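Local coordinates for sugar ABC transporter substrate-binding protein (Treponema pallidum subsp. pallidum, PDB 5U2P), which probably binds a ligand, perhaps a sugar, in the periplasm and delivers it to an ABC transporter for uptake, at residues T52-E57 / A331-S336; T191-A196 / P228-Y233. All coordinates share one frame; numbering follows the deposited sequence.

Contact 1. Residues T52-E57 / A331-S336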
loop_
_atom_site.group_PDB
_atom_site.type_symbol
_atom_site.label_atom_id
_atom_site.label_comp_id
_atom_site.label_asym_id
_atom_site.label_seq_id
_atom_site.Cartn_x
_atom_site.Cartn_y
_atom_site.Cartn_z
ATOM N N THR A 52 28.429 5.571 1.127
ATOM C CA THR A 52 29.681 6.274 0.882
ATOM C C THR A 52 29.812 7.460 1.828
ATOM O O THR A 52 30.891 7.699 2.375
ATOM C CB THR A 52 29.798 6.770 -0.582
ATOM O OG1 THR A 52 29.749 5.650 -1.471
ATOM C CG2 THR A 52 31.115 7.510 -0.804
ATOM N N LYS A 53 28.719 8.204 2.006
ATOM C CA LYS A 53 28.674 9.315 2.960
ATOM C C LYS A 53 28.921 8.837 4.370
ATOM O O LYS A 53 29.569 9.507 5.169
ATOM C CB LYS A 53 27.319 10.023 2.921
ATOM C CG LYS A 53 27.154 11.046 1.820
ATOM C CD LYS A 53 25.781 11.709 1.887
ATOM C CE LYS A 53 25.637 12.601 3.112
ATOM N NZ LYS A 53 24.317 13.288 3.147
ATOM N N LEU A 54 28.352 7.691 4.703
ATOM C CA LEU A 54 28.505 7.172 6.026
ATOM C C LEU A 54 29.971 6.918 6.347
ATOM O O LEU A 54 30.441 7.229 7.443
ATOM C CB LEU A 54 27.689 5.878 6.159
ATOM C CG LEU A 54 27.127 5.487 7.506
ATOM C CD1 LEU A 54 26.213 6.568 8.069
ATOM C CD2 LEU A 54 26.389 4.173 7.319
ATOM N N GLU A 55 30.688 6.335 5.396
ATOM C CA GLU A 55 32.097 6.022 5.598
ATOM C C GLU A 55 32.919 7.296 5.643
ATOM O O GLU A 55 33.832 7.422 6.448
ATOM C CB GLU A 55 32.618 5.103 4.497
ATOM C CG GLU A 55 34.084 4.735 4.681
ATOM C CD GLU A 55 34.535 3.613 3.768
ATOM O OE1 GLU A 55 33.672 2.978 3.128
ATOM O OE2 GLU A 55 35.757 3.363 3.693
ATOM N N LEU A 56 32.560 8.248 4.794
ATOM C CA LEU A 56 33.323 9.475 4.655
ATOM C C LEU A 56 33.139 10.382 5.872
ATOM O O LEU A 56 34.107 10.937 6.384
ATOM C CB LEU A 56 32.907 10.201 3.376
ATOM C CG LEU A 56 33.807 11.330 2.874
ATOM C CD1 LEU A 56 35.207 10.821 2.570
ATOM C CD2 LEU A 56 33.195 11.984 1.639
ATOM N N GLU A 57 31.902 10.500 6.348
ATOM C CA GLU A 57 31.567 11.454 7.407
ATOM C C GLU A 57 31.497 10.846 8.802
ATOM O O GLU A 57 31.740 11.540 9.787
ATOM C CB GLU A 57 30.236 12.140 7.090
ATOM C CG GLU A 57 30.224 12.872 5.731
ATOM C CD GLU A 57 28.914 13.605 5.442
ATOM O OE1 GLU A 57 28.123 13.827 6.378
ATOM O OE2 GLU A 57 28.674 13.959 4.268
ATOM N N ALA A 331 17.454 14.017 8.318
ATOM C CA ALA A 331 16.879 14.721 7.170
ATOM C C ALA A 331 17.912 14.898 6.053
ATOM O O ALA A 331 17.581 14.800 4.867
ATOM C CB ALA A 331 16.329 16.066 7.606
ATOM N N ALA A 332 19.163 15.139 6.445
ATOM C CA ALA A 332 20.252 15.327 5.488
ATOM C C ALA A 332 20.441 14.105 4.601
ATOM O O ALA A 332 20.629 14.220 3.385
ATOM C CB ALA A 332 21.554 15.646 6.219
ATOM N N TYR A 333 20.394 12.927 5.213
ATOM C CA TYR A 333 20.571 11.696 4.458
ATOM C C TYR A 333 19.330 11.332 3.660
ATOM O O TYR A 333 19.441 10.887 2.519
ATOM C CB TYR A 333 20.965 10.566 5.396
ATOM C CG TYR A 333 22.451 10.512 5.708
ATOM C CD1 TYR A 333 23.086 11.540 6.393
ATOM C CD2 TYR A 333 23.224 9.436 5.305
ATOM C CE1 TYR A 333 24.427 11.487 6.659
ATOM C CE2 TYR A 333 24.568 9.379 5.570
ATOM C CZ TYR A 333 25.164 10.406 6.253
ATOM O OH TYR A 333 26.505 10.346 6.537
ATOM N N GLN A 334 18.149 11.520 4.249
ATOM C CA GLN A 334 16.914 11.289 3.514
ATOM C C GLN A 334 16.832 12.202 2.284
ATOM O O GLN A 334 16.398 11.767 1.215
ATOM C CB GLN A 334 15.688 11.508 4.408
ATOM C CG GLN A 334 15.507 10.440 5.484
ATOM C CD GLN A 334 15.353 9.065 4.877
ATOM O OE1 GLN A 334 14.450 8.829 4.073
ATOM N NE2 GLN A 334 16.263 8.156 5.227
ATOM N N ASN A 335 17.251 13.453 2.439
ATOM C CA ASN A 335 17.184 14.399 1.324
ATOM C C ASN A 335 18.113 13.982 0.184
ATOM O O ASN A 335 17.720 13.982 -0.979
ATOM C CB ASN A 335 17.507 15.809 1.803
ATOM C CG ASN A 335 16.330 16.466 2.500
ATOM O OD1 ASN A 335 15.173 16.225 2.147
ATOM N ND2 ASN A 335 16.616 17.298 3.493
ATOM N N SER A 336 19.326 13.579 0.531
ATOM C CA SER A 336 20.272 13.053 -0.440
ATOM C C SER A 336 19.745 11.787 -1.102
ATOM O O SER A 336 19.759 11.650 -2.326
ATOM C CB SER A 336 21.612 12.788 0.246
ATOM O OG SER A 336 22.539 12.204 -0.644
HETATM O O HOH W 1 27.221 12.421 8.209
#
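Lys-53 lies across one face of the Tyr-333 ring, a cation-pi contact between two helices in the strand 33-39 lobe of this two-lobed solute-binding protein. The axes of 52-57 and 331-336 come no closer than 12.2 Å, at 142°, so long side chains must bridge the gap. Lysine and tyrosine suit that job and run past each other in opposite directions: the lysine CB sits near the phenol end, CE over the CZ-CE1 part of the ring, and NZ beside it, over the CD1-CE1 side. The bend at chi3 (69°), in a chain otherwise extended beyond CG, turns CE and NZ along the ring face, with NZ 4.0 Å from the Tyr-333 ring centroid and 17° off its normal. The charge therefore meets the pi cloud while CE makes a CH-pi contact with that face. Leu-54 crosses the tyrosine at about a right angle, its CD1 4.1 Å from Tyr-333 CE2; Val-327 of helix 318-329 touches both side chains. Small Ser-336 lets the lysine pass, its CB 4.0 Å from Lys-53 NZ. A water in the ring plane, 2.8 Å from Tyr-333 OH, donates a hydrogen bond to Glu-57 OE1 at 2.5 Å.

Contact 2. Residues T191-A196 / P228-Y233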
loop_
_atom_site.group_PDB
_atom_site.type_symbol
_atom_site.label_atom_id
_atom_site.label_comp_id
_atom_site.label_asym_id
_atom_site.label_seq_id
_atom_site.Cartn_x
_atom_site.Cartn_y
_atom_site.Cartn_z
ATOM N N THR A 191 -9.449 -4.124 -5.593
ATOM C CA THR A 191 -9.092 -2.942 -4.826
ATOM C C THR A 191 -10.238 -2.188 -4.150
ATOM O O THR A 191 -10.109 -1.742 -3.021
ATOM C CB THR A 191 -8.376 -1.930 -5.772
ATOM O OG1 THR A 191 -7.438 -2.628 -6.616
ATOM C CG2 THR A 191 -7.686 -0.854 -4.989
ATOM N N LEU A 192 -11.329 -1.972 -4.881
ATOM C CA LEU A 192 -12.472 -1.244 -4.350
ATOM C C LEU A 192 -13.053 -1.928 -3.121
ATOM O O LEU A 192 -13.215 -1.310 -2.055
ATOM C CB LEU A 192 -13.563 -1.099 -5.426
ATOM C CG LEU A 192 -14.883 -0.473 -4.984
ATOM C CD1 LEU A 192 -14.611 0.896 -4.479
ATOM C CD2 LEU A 192 -15.857 -0.423 -6.147
ATOM N N LEU A 193 -13.364 -3.208 -3.255
ATOM C CA LEU A 193 -13.926 -3.931 -2.123
ATOM C C LEU A 193 -12.861 -4.139 -1.040
ATOM O O LEU A 193 -13.162 -4.082 0.160
ATOM C CB LEU A 193 -14.514 -5.270 -2.572
ATOM C CG LEU A 193 -15.361 -6.007 -1.541
ATOM C CD1 LEU A 193 -16.505 -5.117 -1.037
ATOM C CD2 LEU A 193 -15.903 -7.298 -2.149
ATOM N N ALA A 194 -11.617 -4.369 -1.453
ATOM C CA ALA A 194 -10.510 -4.513 -0.499
ATOM C C ALA A 194 -10.381 -3.279 0.392
ATOM O O ALA A 194 -10.219 -3.386 1.610
ATOM C CB ALA A 194 -9.211 -4.772 -1.231
ATOM N N ASP A 195 -10.418 -2.105 -0.231
ATOM C CA ASP A 195 -10.346 -0.852 0.503
ATOM C C ASP A 195 -11.455 -0.781 1.556
ATOM O O ASP A 195 -11.205 -0.541 2.746
ATOM C CB ASP A 195 -10.437 0.323 -0.477
ATOM C CG ASP A 195 -10.431 1.666 0.210
ATOM O OD1 ASP A 195 -9.321 2.150 0.543
ATOM O OD2 ASP A 195 -11.528 2.244 0.405
ATOM N N ALA A 196 -12.685 -1.042 1.130
ATOM C CA ALA A 196 -13.820 -0.885 2.017
ATOM C C ALA A 196 -13.828 -1.904 3.149
ATOM O O ALA A 196 -14.102 -1.542 4.294
ATOM C CB ALA A 196 -15.098 -0.969 1.212
ATOM N N PRO A 228 -22.696 -4.649 5.170
ATOM C CA PRO A 228 -22.962 -3.334 4.576
ATOM C C PRO A 228 -22.041 -2.953 3.416
ATOM O O PRO A 228 -22.509 -2.277 2.506
ATOM C CB PRO A 228 -22.784 -2.367 5.758
ATOM C CG PRO A 228 -22.014 -3.127 6.778
ATOM C CD PRO A 228 -22.418 -4.544 6.615
ATOM N N VAL A 229 -20.771 -3.372 3.418
ATOM C CA VAL A 229 -19.874 -2.966 2.335
ATOM C C VAL A 229 -20.141 -3.797 1.082
ATOM O O VAL A 229 -19.981 -3.308 -0.039
ATOM C CB VAL A 229 -18.374 -3.070 2.733
ATOM C CG1 VAL A 229 -18.125 -2.319 4.036
ATOM C CG2 VAL A 229 -17.931 -4.508 2.859
ATOM N N LEU A 230 -20.550 -5.049 1.260
ATOM C CA LEU A 230 -20.976 -5.853 0.124
ATOM C C LEU A 230 -22.242 -5.232 -0.450
ATOM O O LEU A 230 -22.416 -5.169 -1.669
ATOM C CB LEU A 230 -21.198 -7.317 0.536
ATOM C CG LEU A 230 -19.901 -8.067 0.821
ATOM C CD1 LEU A 230 -20.213 -9.377 1.524
ATOM C CD2 LEU A 230 -19.093 -8.339 -0.428
ATOM N N GLY A 231 -23.117 -4.747 0.429
ATOM C CA GLY A 231 -24.322 -4.052 0.007
ATOM C C GLY A 231 -24.000 -2.842 -0.874
ATOM O O GLY A 231 -24.632 -2.615 -1.903
ATOM N N ALA A 232 -23.016 -2.057 -0.450
ATOM C CA ALA A 232 -22.575 -0.875 -1.203
ATOM C C ALA A 232 -22.060 -1.260 -2.578
ATOM O O ALA A 232 -22.406 -0.651 -3.610
ATOM C CB ALA A 232 -21.479 -0.131 -0.415
ATOM N N TYR A 233 -21.214 -2.281 -2.585
ATOM C CA TYR A 233 -20.630 -2.829 -3.804
ATOM C C TYR A 233 -21.741 -3.189 -4.800
ATOM O O TYR A 233 -21.761 -2.753 -5.951
ATOM C CB TYR A 233 -19.784 -4.048 -3.419
ATOM C CG TYR A 233 -18.684 -4.466 -4.363
ATOM C CD1 TYR A 233 -17.877 -3.529 -4.987
ATOM C CD2 TYR A 233 -18.410 -5.810 -4.579
ATOM C CE1 TYR A 233 -16.855 -3.918 -5.826
ATOM C CE2 TYR A 233 -17.383 -6.208 -5.420
ATOM C CZ TYR A 233 -16.608 -5.254 -6.043
ATOM O OH TYR A 233 -15.579 -5.628 -6.891
#
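Leu-193 projects from helix 191-196 against Tyr-233, Val-229 and Leu-230 of helix 228-233, in a nearly antiparallel helix pair (151° between directions, axes 10.2 Å apart at closest) within the lobe whose sheet includes strand 138-145. Its CB stands over the centre of the Tyr-233 ring, 4.1 Å from the centroid and 12° off the normal, a CH-pi contact. With CG set opposite the backbone N (chi1 -169°), the chain forks, CD1 staying over the face and CD2 hanging past the ring's CD2-CE2 rim. CD1 takes the branch toward the ring's root, 4.0 Å from Tyr-233 CG and equally far from Val-229 O. The other methyl, CD2, reaches Leu-230 CD2 at 3.8 Å and is equally close to Tyr-233 CE2. Leu-192 meets the same ring at its edge, its CD2 near the plane and 3.6 Å from Tyr-233 CE1. One turn on, small Ala-196 allows close approach, its CB 4.2 Å from Val-229 CB. Leu-230 also packs on helix 406-417, and Phe-237 meets the tyrosine edge-to-face. Every touching residue is buried, and aliphatic groups and an aromatic ring make the contact, so dispersion and water exclusion, rather than directional polar bonds, probably hold it together.

Contact 1 and contact 2 lie on opposite sides of the chain's centre, one in each lobe, with centres 44 Å apart and nearest atoms about 25 Å apart. They share no helix; along the chain, 191-196 and 228-233 fall within the long span between 52-57 and 331-336. Each pairs two helices running roughly antiparallel and lays an aliphatic chain over a tyrosine face, but in contact 2 a leucine contributes most, and their settings differ. Contact 1 is partly buried, and its wider gap is bridged by a charged chain and a water. Contact 2 is wholly buried, with closer helices and leucine, valine and alanine in place of lysine and glutamate.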